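Local atomic coordinates of hypothetical protein (PDB entry 4OO3), a protein that is of unknown function but probably acts as an NAD(P)-dependent oxidoreductase, pairing a nucleotide-binding Rossmann fold with a C-terminal oxidoreductase domain. Residues E151-R161 with D225-D234. Numbering follows the deposited sequence.
Sequences ERNEITTMLQR and DLVQWEAFPD
R161 NH1 donates to W229 O at 2.6 Å, the shortest hydrogen bond between the two segments, though a bent one (137° at the hydrogen). With CG anti to the backbone N (chi1 178°), the R161 chain runs across one face of the W229 indole, CD packing above the six-membered ring and the guanidinium forming a cation-pi contact. Its NH2 bridges to D234 OD1 (3.1 Å), while P233 CB backs the guanidinium. A leucine in place of R161 would probably leave D234 without its cationic mate and the W229 carbonyl without this donor. The extended R152 chain covers the opposite face, with CD 3.8 Å from the centroid of the five-membered ring and the guanidinium parallel to the ring plane, 2° apart. R152 also grips D225 side-on, NE reaching OD2 at 2.9 Å and NH2 meeting OD1 at 2.8 Å. Both oxygens offer their syn lone pairs, and E419 holds NH1 of the same guanidinium. Deeper in, T157 OG1 donates to E230 OE2 (3.1 Å), whose carboxylate also pairs with K185. W229 of helix 220-231 is thus an indole sandwiched between two stacked guanidiniums, R152 just ahead of helix 155-164 and R161 within it, with strand 183-190 beneath and helix 419-439 alongside D225.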
ATOM      1  N   GLU A 151       3.024   3.797  -2.838  1.00 31.91           N
ATOM      2  CA  GLU A 151       2.579   4.400  -4.101  1.00 33.30           C
ATOM      3  C   GLU A 151       2.651   5.918  -4.101  1.00 31.66           C
ATOM      4  O   GLU A 151       2.584   6.545  -5.160  1.00 30.07           O
ATOM      5  CB  GLU A 151       1.158   3.938  -4.440  1.00 35.40           C
ATOM      6  CG  GLU A 151       1.021   2.426  -4.495  1.00 38.10           C
ATOM      7  CD  GLU A 151       2.138   1.781  -5.301  1.00 43.68           C
ATOM      8  OE1 GLU A 151       2.238   2.088  -6.513  1.00 45.09           O
ATOM      9  OE2 GLU A 151       2.920   0.991  -4.720  1.00 41.25           O
ATOM     10  N   ARG A 152       2.800   6.502  -2.916  1.00 29.17           N
ATOM     11  CA  ARG A 152       3.089   7.921  -2.784  1.00 27.93           C
ATOM     12  C   ARG A 152       4.395   8.319  -3.462  1.00 29.63           C
ATOM     13  O   ARG A 152       4.588   9.481  -3.817  1.00 29.17           O
ATOM     14  CB  ARG A 152       3.220   8.277  -1.315  1.00 26.37           C
ATOM     15  CG  ARG A 152       1.955   8.100  -0.514  1.00 26.55           C
ATOM     16  CD  ARG A 152       2.214   8.549   0.902  1.00 27.85           C
ATOM     17  NE  ARG A 152       1.050   8.377   1.754  1.00 27.11           N
ATOM     18  CZ  ARG A 152       1.046   8.632   3.053  1.00 28.98           C
ATOM     19  NH1 ARG A 152       2.152   9.049   3.653  1.00 29.13           N
ATOM     20  NH2 ARG A 152      -0.063   8.459   3.759  1.00 31.83           N
ATOM     21  N   ASN A 153       5.306   7.360  -3.591  1.00 31.17           N
ATOM     22  CA  ASN A 153       6.644   7.623  -4.097  1.00 31.89           C
ATOM     23  C   ASN A 153       6.784   7.330  -5.580  1.00 33.98           C
ATOM     24  O   ASN A 153       7.813   7.631  -6.171  1.00 35.70           O
ATOM     25  CB  ASN A 153       7.644   6.799  -3.302  1.00 32.67           C
ATOM     26  CG  ASN A 153       7.639   7.158  -1.827  1.00 32.53           C
ATOM     27  OD1 ASN A 153       7.530   8.326  -1.469  1.00 31.57           O
ATOM     28  ND2 ASN A 153       7.758   6.160  -0.966  1.00 33.22           N
ATOM     29  N   GLU A 154       5.742   6.749  -6.170  1.00 33.40           N
ATOM     30  CA  GLU A 154       5.733   6.422  -7.583  1.00 34.14           C
ATOM     31  C   GLU A 154       5.522   7.699  -8.402  1.00 34.59           C
ATOM     32  O   GLU A 154       4.727   8.566  -8.036  1.00 35.48           O
ATOM     33  CB  GLU A 154       4.660   5.370  -7.865  1.00 35.61           C
ATOM     34  CG  GLU A 154       4.602   4.894  -9.304  1.00 39.00           C
ATOM     35  CD  GLU A 154       3.859   5.866 -10.196  1.00 40.93           C
ATOM     36  OE1 GLU A 154       2.800   6.377  -9.758  1.00 40.51           O
ATOM     37  OE2 GLU A 154       4.344   6.134 -11.324  1.00 40.84           O
ATOM     38  N   ILE A 155       6.246   7.799  -9.511  1.00 33.25           N
ATOM     39  CA  ILE A 155       6.402   9.066 -10.237  1.00 33.01           C
ATOM     40  C   ILE A 155       5.106   9.657 -10.816  1.00 32.54           C
ATOM     41  O   ILE A 155       4.877  10.855 -10.675  1.00 31.85           O
ATOM     42  CB  ILE A 155       7.517   8.968 -11.323  1.00 32.09           C
ATOM     43  CG1 ILE A 155       7.762  10.322 -12.000  1.00 32.86           C
ATOM     44  CG2 ILE A 155       7.184   7.909 -12.365  1.00 34.09           C
ATOM     45  CD1 ILE A 155       8.170  11.431 -11.054  1.00 33.21           C
ATOM     46  N   THR A 156       4.265   8.842 -11.463  1.00 33.57           N
ATOM     47  CA  THR A 156       3.007   9.361 -12.027  1.00 32.96           C
ATOM     48  C   THR A 156       2.094   9.888 -10.932  1.00 31.22           C
ATOM     49  O   THR A 156       1.438  10.913 -11.107  1.00 31.10           O
ATOM     50  CB  THR A 156       2.233   8.334 -12.884  1.00 34.25           C
ATOM     51  OG1 THR A 156       1.856   7.198 -12.088  1.00 34.99           O
ATOM     52  CG2 THR A 156       3.064   7.886 -14.084  1.00 34.86           C
ATOM     53  N   THR A 157       2.063   9.191  -9.803  1.00 30.21           N
ATOM     54  CA  THR A 157       1.308   9.647  -8.646  1.00 29.74           C
ATOM     55  C   THR A 157       1.801  11.013  -8.169  1.00 30.85           C
ATOM     56  O   THR A 157       0.990  11.907  -7.912  1.00 30.69           O
ATOM     57  CB  THR A 157       1.352   8.606  -7.510  1.00 30.69           C
ATOM     58  OG1 THR A 157       0.369   7.601  -7.768  1.00 32.16           O
ATOM     59  CG2 THR A 157       1.067   9.228  -6.154  1.00 31.51           C
HETATM   60  N   MSE A 158       3.120  11.180  -8.084  1.00 29.46           N
HETATM   61  CA  MSE A 158       3.702  12.434  -7.611  1.00 30.84           C
HETATM   62  C   MSE A 158       3.381  13.550  -8.561  1.00 31.54           C
HETATM   63  O   MSE A 158       3.151  14.680  -8.131  1.00 31.04           O
HETATM   64  CB  MSE A 158       5.218  12.337  -7.431  1.00 31.05           C
HETATM   65  CG  MSE A 158       5.545  11.429  -6.254  1.00 31.83           C
HETATM   66 SE   MSE A 158       7.486  11.134  -6.132  0.75 31.98          SE
HETATM   67  CE  MSE A 158       7.926  12.827  -5.243  1.00 35.31           C
ATOM     68  N   LEU A 159       3.356  13.257  -9.858  1.00 31.34           N
ATOM     69  CA  LEU A 159       3.060  14.297 -10.850  1.00 32.47           C
ATOM     70  C   LEU A 159       1.577  14.656 -10.854  1.00 33.02           C
ATOM     71  O   LEU A 159       1.207  15.806 -11.083  1.00 35.59           O
ATOM     72  CB  LEU A 159       3.537  13.874 -12.246  1.00 31.92           C
ATOM     73  CG  LEU A 159       5.059  13.857 -12.405  1.00 31.60           C
ATOM     74  CD1 LEU A 159       5.490  13.180 -13.695  1.00 32.91           C
ATOM     75  CD2 LEU A 159       5.621  15.267 -12.340  1.00 32.82           C
ATOM     76  N   GLN A 160       0.736  13.669 -10.584  1.00 36.37           N
ATOM     77  CA  GLN A 160      -0.699  13.876 -10.495  1.00 37.29           C
ATOM     78  C   GLN A 160      -0.997  14.843  -9.346  1.00 39.72           C
ATOM     79  O   GLN A 160      -1.694  15.841  -9.528  1.00 45.04           O
ATOM     80  CB  GLN A 160      -1.407  12.541 -10.275  1.00 38.60           C
ATOM     81  CG  GLN A 160      -2.639  12.343 -11.132  1.00 42.34           C
ATOM     82  CD  GLN A 160      -3.393  11.086 -10.772  1.00 43.60           C
ATOM     83  OE1 GLN A 160      -2.990  10.335  -9.889  1.00 49.27           O
ATOM     84  NE2 GLN A 160      -4.499  10.853 -11.451  1.00 45.60           N
ATOM     85  N   ARG A 161      -0.447  14.551  -8.170  1.00 38.84           N
ATOM     86  CA  ARG A 161      -0.549  15.442  -7.007  1.00 39.34           C
ATOM     87  C   ARG A 161      -0.086  16.862  -7.342  1.00 39.66           C
ATOM     88  O   ARG A 161      -0.774  17.830  -7.012  1.00 40.59           O
ATOM     89  CB  ARG A 161       0.277  14.880  -5.840  1.00 38.23           C
ATOM     90  CG  ARG A 161       0.315  15.720  -4.563  1.00 38.06           C
ATOM     91  CD  ARG A 161       0.951  14.898  -3.452  1.00 37.26           C
ATOM     92  NE  ARG A 161       1.525  15.687  -2.360  1.00 38.12           N
ATOM     93  CZ  ARG A 161       1.116  15.675  -1.086  1.00 39.56           C
ATOM     94  NH1 ARG A 161       0.095  14.928  -0.680  1.00 41.26           N
ATOM     95  NH2 ARG A 161       1.739  16.429  -0.196  1.00 42.31           N
ATOM     96  N   ASP A 225      -5.692   5.746   0.243  1.00 25.84           N
ATOM     97  CA  ASP A 225      -4.599   6.627   0.640  1.00 24.76           C
ATOM     98  C   ASP A 225      -4.230   7.582  -0.478  1.00 26.03           C
ATOM     99  O   ASP A 225      -3.977   8.749  -0.225  1.00 25.42           O
ATOM    100  CB  ASP A 225      -3.354   5.830   1.033  1.00 24.87           C
ATOM    101  CG  ASP A 225      -2.221   6.728   1.534  1.00 26.28           C
ATOM    102  OD1 ASP A 225      -2.395   7.350   2.600  1.00 24.59           O
ATOM    103  OD2 ASP A 225      -1.163   6.816   0.863  1.00 25.26           O
ATOM    104  N   LEU A 226      -4.198   7.092  -1.714  1.00 28.00           N
ATOM    105  CA  LEU A 226      -3.875   7.962  -2.838  1.00 29.23           C
ATOM    106  C   LEU A 226      -4.912   9.066  -3.027  1.00 30.36           C
ATOM    107  O   LEU A 226      -4.526  10.208  -3.273  1.00 31.37           O
ATOM    108  CB  LEU A 226      -3.696   7.184  -4.144  1.00 29.45           C
ATOM    109  CG  LEU A 226      -2.382   6.439  -4.330  1.00 29.54           C
ATOM    110  CD1 LEU A 226      -2.291   5.946  -5.764  1.00 31.41           C
ATOM    111  CD2 LEU A 226      -1.175   7.298  -3.984  1.00 30.32           C
ATOM    112  N   VAL A 227      -6.210   8.756  -2.913  1.00 29.10           N
ATOM    113  CA  VAL A 227      -7.211   9.817  -3.133  1.00 29.06           C
ATOM    114  C   VAL A 227      -7.057  10.924  -2.078  1.00 29.07           C
ATOM    115  O   VAL A 227      -7.131  12.093  -2.419  1.00 29.35           O
ATOM    116  CB  VAL A 227      -8.693   9.353  -3.394  1.00 28.56           C
ATOM    117  CG1 VAL A 227      -8.844   7.848  -3.516  1.00 28.29           C
ATOM    118  CG2 VAL A 227      -9.692   9.965  -2.418  1.00 27.48           C
ATOM    119  N   GLN A 228      -6.789  10.554  -0.828  1.00 31.18           N
ATOM    120  CA  GLN A 228      -6.460  11.527   0.227  1.00 30.67           C
ATOM    121  C   GLN A 228      -5.190  12.320  -0.099  1.00 30.84           C
ATOM    122  O   GLN A 228      -5.169  13.546  -0.041  1.00 29.89           O
ATOM    123  CB  GLN A 228      -6.258  10.814   1.572  1.00 30.77           C
ATOM    124  CG  GLN A 228      -7.502  10.123   2.116  1.00 32.06           C
ATOM    125  CD  GLN A 228      -7.272   9.417   3.447  1.00 33.21           C
ATOM    126  OE1 GLN A 228      -6.129   9.249   3.914  1.00 31.32           O
ATOM    127  NE2 GLN A 228      -8.365   8.990   4.066  1.00 31.70           N
ATOM    128  N   TRP A 229      -4.133  11.596  -0.443  1.00 30.60           N
ATOM    129  CA  TRP A 229      -2.807  12.176  -0.593  1.00 31.02           C
ATOM    130  C   TRP A 229      -2.656  13.024  -1.869  1.00 32.45           C
ATOM    131  O   TRP A 229      -2.040  14.097  -1.848  1.00 29.91           O
ATOM    132  CB  TRP A 229      -1.773  11.049  -0.551  1.00 31.37           C
ATOM    133  CG  TRP A 229      -0.381  11.500  -0.401  1.00 31.19           C
ATOM    134  CD1 TRP A 229       0.246  11.888   0.753  1.00 33.18           C
ATOM    135  CD2 TRP A 229       0.582  11.607  -1.438  1.00 31.05           C
ATOM    136  NE1 TRP A 229       1.546  12.233   0.489  1.00 30.59           N
ATOM    137  CE2 TRP A 229       1.777  12.075  -0.852  1.00 31.73           C
ATOM    138  CE3 TRP A 229       0.554  11.359  -2.813  1.00 31.68           C
ATOM    139  CZ2 TRP A 229       2.927  12.298  -1.595  1.00 31.78           C
ATOM    140  CZ3 TRP A 229       1.698  11.582  -3.546  1.00 32.51           C
ATOM    141  CH2 TRP A 229       2.869  12.045  -2.936  1.00 31.36           C
ATOM    142  N   GLU A 230      -3.221  12.555  -2.975  1.00 33.31           N
ATOM    143  CA  GLU A 230      -3.174  13.308  -4.230  1.00 34.93           C
ATOM    144  C   GLU A 230      -4.173  14.465  -4.269  1.00 33.47           C
ATOM    145  O   GLU A 230      -3.836  15.563  -4.698  1.00 35.93           O
ATOM    146  CB  GLU A 230      -3.456  12.393  -5.414  1.00 34.63           C
ATOM    147  CG  GLU A 230      -2.388  11.351  -5.682  1.00 36.03           C
ATOM    148  CD  GLU A 230      -2.871  10.265  -6.623  1.00 35.52           C
ATOM    149  OE1 GLU A 230      -4.092  10.141  -6.825  1.00 38.90           O
ATOM    150  OE2 GLU A 230      -2.036   9.522  -7.159  1.00 40.80           O
ATOM    151  N   ALA A 231      -5.400  14.206  -3.832  1.00 34.83           N
ATOM    152  CA  ALA A 231      -6.515  15.125  -4.066  1.00 36.13           C
ATOM    153  C   ALA A 231      -6.770  16.077  -2.908  1.00 38.61           C
ATOM    154  O   ALA A 231      -7.456  17.085  -3.080  1.00 41.19           O
ATOM    155  CB  ALA A 231      -7.776  14.343  -4.392  1.00 37.68           C
ATOM    156  N   PHE A 232      -6.220  15.765  -1.734  1.00 39.61           N
ATOM    157  CA  PHE A 232      -6.323  16.646  -0.565  1.00 38.10           C
ATOM    158  C   PHE A 232      -4.966  16.774   0.135  1.00 38.12           C
ATOM    159  O   PHE A 232      -4.850  16.481   1.330  1.00 38.86           O
ATOM    160  CB  PHE A 232      -7.388  16.117   0.410  1.00 40.79           C
ATOM    161  CG  PHE A 232      -8.733  15.883  -0.225  1.00 41.75           C
ATOM    162  CD1 PHE A 232      -8.993  14.709  -0.910  1.00 43.05           C
ATOM    163  CD2 PHE A 232      -9.729  16.845  -0.144  1.00 44.75           C
ATOM    164  CE1 PHE A 232     -10.225  14.491  -1.506  1.00 48.74           C
ATOM    165  CE2 PHE A 232     -10.963  16.637  -0.729  1.00 44.94           C
ATOM    166  CZ  PHE A 232     -11.213  15.459  -1.412  1.00 48.67           C
ATOM    167  N   PRO A 233      -3.937  17.252  -0.599  1.00 37.63           N
ATOM    168  CA  PRO A 233      -2.571  17.210  -0.072  1.00 35.95           C
ATOM    169  C   PRO A 233      -2.439  17.851   1.309  1.00 36.01           C
ATOM    170  O   PRO A 233      -2.849  18.986   1.505  1.00 34.51           O
ATOM    171  CB  PRO A 233      -1.753  17.996  -1.108  1.00 37.42           C
ATOM    172  CG  PRO A 233      -2.607  18.082  -2.327  1.00 38.30           C
ATOM    173  CD  PRO A 233      -4.023  18.025  -1.851  1.00 38.11           C
ATOM    174  N   ASP A 234      -1.897  17.097   2.259  1.00 36.59           N
ATOM    175  CA  ASP A 234      -1.591  17.605   3.599  1.00 41.81           C
ATOM    176  C   ASP A 234      -2.804  18.120   4.394  1.00 40.56           C
ATOM    177  O   ASP A 234      -2.628  18.741   5.434  1.00 44.71           O
ATOM    178  CB  ASP A 234      -0.511  18.694   3.519  1.00 42.02           C
ATOM    179  CG  ASP A 234       0.791  18.187   2.926  1.00 45.98           C
ATOM    180  OD1 ASP A 234       0.957  16.957   2.800  1.00 45.50           O
ATOM    181  OD2 ASP A 234       1.659  19.018   2.594  1.00 50.71           O
TER
HETATM  182  O   HOH W   1      -1.095  14.543   2.512  1.00 36.16           O